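Local coordinates for uncharacterized protein (Bombyx mori, PDB 5AZ0), which is an aldo-keto reductase of the silkworm, AKR2E5, and probably reduces carbonyl compounds to alcohols with a nicotinamide cofactor, at residues A207-V210 with D211-A215. Numbering follows the deposited sequence.
With ACT (acetate ion), chain J.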
ATOM      1  N   ALA A 207      10.365 -10.126  -8.090  1.00 25.15           N
ATOM      2  CA  ALA A 207      10.292 -10.176  -9.526  1.00 26.30           C
ATOM      3  C   ALA A 207       9.283 -11.173 -10.051  1.00 24.06           C
ATOM      4  O   ALA A 207       8.479 -10.841 -10.922  1.00 26.33           O
ATOM      5  CB  ALA A 207      11.706 -10.410 -10.174  1.00 26.56           C
ATOM      6  N   ASP A 208       9.277 -12.384  -9.538  1.00 25.73           N
ATOM      7  CA  ASP A 208       8.327 -13.391 -10.064  1.00 29.54           C
ATOM      8  C   ASP A 208       6.889 -12.982  -9.734  1.00 27.91           C
ATOM      9  O   ASP A 208       6.008 -13.123 -10.563  1.00 24.85           O
ATOM     10  CB  ASP A 208       8.581 -14.809  -9.477  1.00 28.25           C
ATOM     11  CG  ASP A 208       9.862 -15.471 -10.039  1.00 34.17           C
ATOM     12  OD1 ASP A 208      10.465 -14.938 -10.956  1.00 30.13           O
ATOM     13  OD2 ASP A 208      10.298 -16.495  -9.488  1.00 40.83           O
ATOM     14  N   LEU A 209       6.664 -12.557  -8.488  1.00 27.24           N
ATOM     15  CA  LEU A 209       5.291 -12.124  -8.082  1.00 27.20           C
ATOM     16  C   LEU A 209       4.814 -10.891  -8.924  1.00 21.34           C
ATOM     17  O   LEU A 209       3.752 -10.924  -9.528  1.00 22.90           O
ATOM     18  CB  LEU A 209       5.233 -11.893  -6.579  1.00 25.79           C
ATOM     19  CG  LEU A 209       3.880 -11.415  -5.943  1.00 27.26           C
ATOM     20  CD1 LEU A 209       2.747 -12.314  -6.356  1.00 24.58           C
ATOM     21  CD2 LEU A 209       4.064 -11.270  -4.412  1.00 27.57           C
ATOM     22  N   VAL A 210       5.701  -9.942  -9.144  1.00 20.84           N
ATOM     23  CA  VAL A 210       5.352  -8.769  -9.956  1.00 21.94           C
ATOM     24  C   VAL A 210       5.038  -9.174 -11.385  1.00 25.81           C
ATOM     25  O   VAL A 210       4.044  -8.750 -11.948  1.00 25.39           O
ATOM     26  CB  VAL A 210       6.471  -7.722  -9.885  1.00 23.22           C
ATOM     27  CG1 VAL A 210       6.298  -6.594 -10.912  1.00 24.32           C
ATOM     28  CG2 VAL A 210       6.551  -7.147  -8.483  1.00 24.03           C
ATOM     29  N   ASP A 211       5.879 -10.027 -11.970  1.00 26.93           N
ATOM     30  CA  ASP A 211       5.693 -10.459 -13.334  1.00 24.39           C
ATOM     31  C   ASP A 211       4.409 -11.219 -13.463  1.00 22.24           C
ATOM     32  O   ASP A 211       3.681 -11.036 -14.404  1.00 22.35           O
ATOM     33  CB  ASP A 211       6.891 -11.362 -13.809  1.00 25.79           C
ATOM     34  CG  ASP A 211       8.195 -10.578 -14.019  1.00 27.78           C
ATOM     35  OD1 ASP A 211       8.211  -9.316 -14.060  1.00 33.12           O
ATOM     36  OD2 ASP A 211       9.238 -11.227 -14.092  1.00 34.74           O
ATOM     37  N   TYR A 212       4.148 -12.094 -12.514  1.00 22.49           N
ATOM     38  CA  TYR A 212       2.889 -12.852 -12.560  1.00 22.56           C
ATOM     39  C   TYR A 212       1.657 -11.903 -12.511  1.00 23.75           C
ATOM     40  O   TYR A 212       0.660 -12.039 -13.278  1.00 25.90           O
ATOM     41  CB  TYR A 212       2.815 -13.874 -11.390  1.00 23.51           C
ATOM     42  CG  TYR A 212       1.546 -14.696 -11.473  1.00 26.39           C
ATOM     43  CD1 TYR A 212       1.413 -15.730 -12.427  1.00 28.97           C
ATOM     44  CD2 TYR A 212       0.469 -14.423 -10.690  1.00 25.17           C
ATOM     45  CE1 TYR A 212       0.237 -16.461 -12.530  1.00 27.80           C
ATOM     46  CE2 TYR A 212      -0.725 -15.114 -10.812  1.00 25.67           C
ATOM     47  CZ  TYR A 212      -0.840 -16.123 -11.719  1.00 28.87           C
ATOM     48  OH  TYR A 212      -2.047 -16.787 -11.792  1.00 27.84           O
ATOM     49  N   CYS A 213       1.705 -10.957 -11.595  1.00 22.58           N
ATOM     50  CA  CYS A 213       0.564  -9.955 -11.488  1.00 22.66           C
ATOM     51  C   CYS A 213       0.367  -9.184 -12.771  1.00 19.89           C
ATOM     52  O   CYS A 213      -0.746  -9.125 -13.308  1.00 17.78           O
ATOM     53  CB  CYS A 213       0.763  -9.026 -10.265  1.00 21.95           C
ATOM     54  SG  CYS A 213       0.523  -9.898  -8.632  1.00 23.87           S
ATOM     55  N   GLN A 214       1.456  -8.617 -13.270  1.00 20.09           N
ATOM     56  CA  GLN A 214       1.422  -7.813 -14.488  1.00 22.83           C
ATOM     57  C   GLN A 214       1.020  -8.651 -15.670  1.00 24.67           C
ATOM     58  O   GLN A 214       0.221  -8.140 -16.489  1.00 23.15           O
ATOM     59  CB  GLN A 214       2.749  -7.107 -14.726  1.00 23.87           C
ATOM     60  CG  GLN A 214       3.002  -6.087 -13.592  1.00 25.13           C
ATOM     61  CD  GLN A 214       4.287  -5.320 -13.779  1.00 28.32           C
ATOM     62  OE1 GLN A 214       5.156  -5.799 -14.458  1.00 26.44           O
ATOM     63  NE2 GLN A 214       4.399  -4.123 -13.196  1.00 28.80           N
ATOM     64  N   ALA A 215       1.458  -9.944 -15.742  1.00 22.14           N
ATOM     65  CA  ALA A 215       0.960 -10.789 -16.877  1.00 26.13           C
ATOM     66  C   ALA A 215      -0.517 -11.023 -16.793  1.00 25.98           C
ATOM     67  O   ALA A 215      -1.111 -11.335 -17.802  1.00 26.26           O
ATOM     68  CB  ALA A 215       1.660 -12.167 -16.952  1.00 27.25           C
TER
HETATM   69  C   ACT J 409      11.789 -12.790  -6.909  0.80 38.26           C
HETATM   70  O   ACT J 409      11.246 -13.396  -7.833  0.80 36.95           O
HETATM   71  OXT ACT J 409      11.138 -12.667  -5.879  0.80 44.67           O
HETATM   72  CH3 ACT J 409      13.149 -12.131  -6.993  0.80 38.57           C
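Helix 207-215, the helical limb of a beta-alpha-beta unit between strands 195-199 and 219-223, places V210 and Q214 side by side, one turn apart. Four i to i+4 backbone bonds join its first turn to the next; Q214 N to V210 O, 2.9 Å, is nearly straight at 173°. V210 CG1 sits over the face of the Q214 amide, 3.7 Å from CD; the methyl of this valine, itself buried against R270 and I272, covers the flat group and keeps its edge clear for hydrogen bonding. With CG anti to the carbonyl carbon (chi1 -65°) and an extended chain beyond it, Q214 carries NE2 to a hydrogen bond with the backbone O of R270. Cut back to an alanine, this position would probably leave that carbonyl without its amide partner and uncover CG1 of V210. On the inward side L209 CD1 meets C213 SG at 4.0 Å, two compact apolar groups that both pack on N196 of strand 195-199. Y212 leans on helix 179-188. At the first turn, where backbone N-H groups lack i-4 partners, D208 N donates to O of an acetate ion (2.8 Å), probably from the crystallisation liquor. Such an amphipathic helix, apolar toward strands and polar outward, is typical of the TIM barrel of aldo-keto reductases.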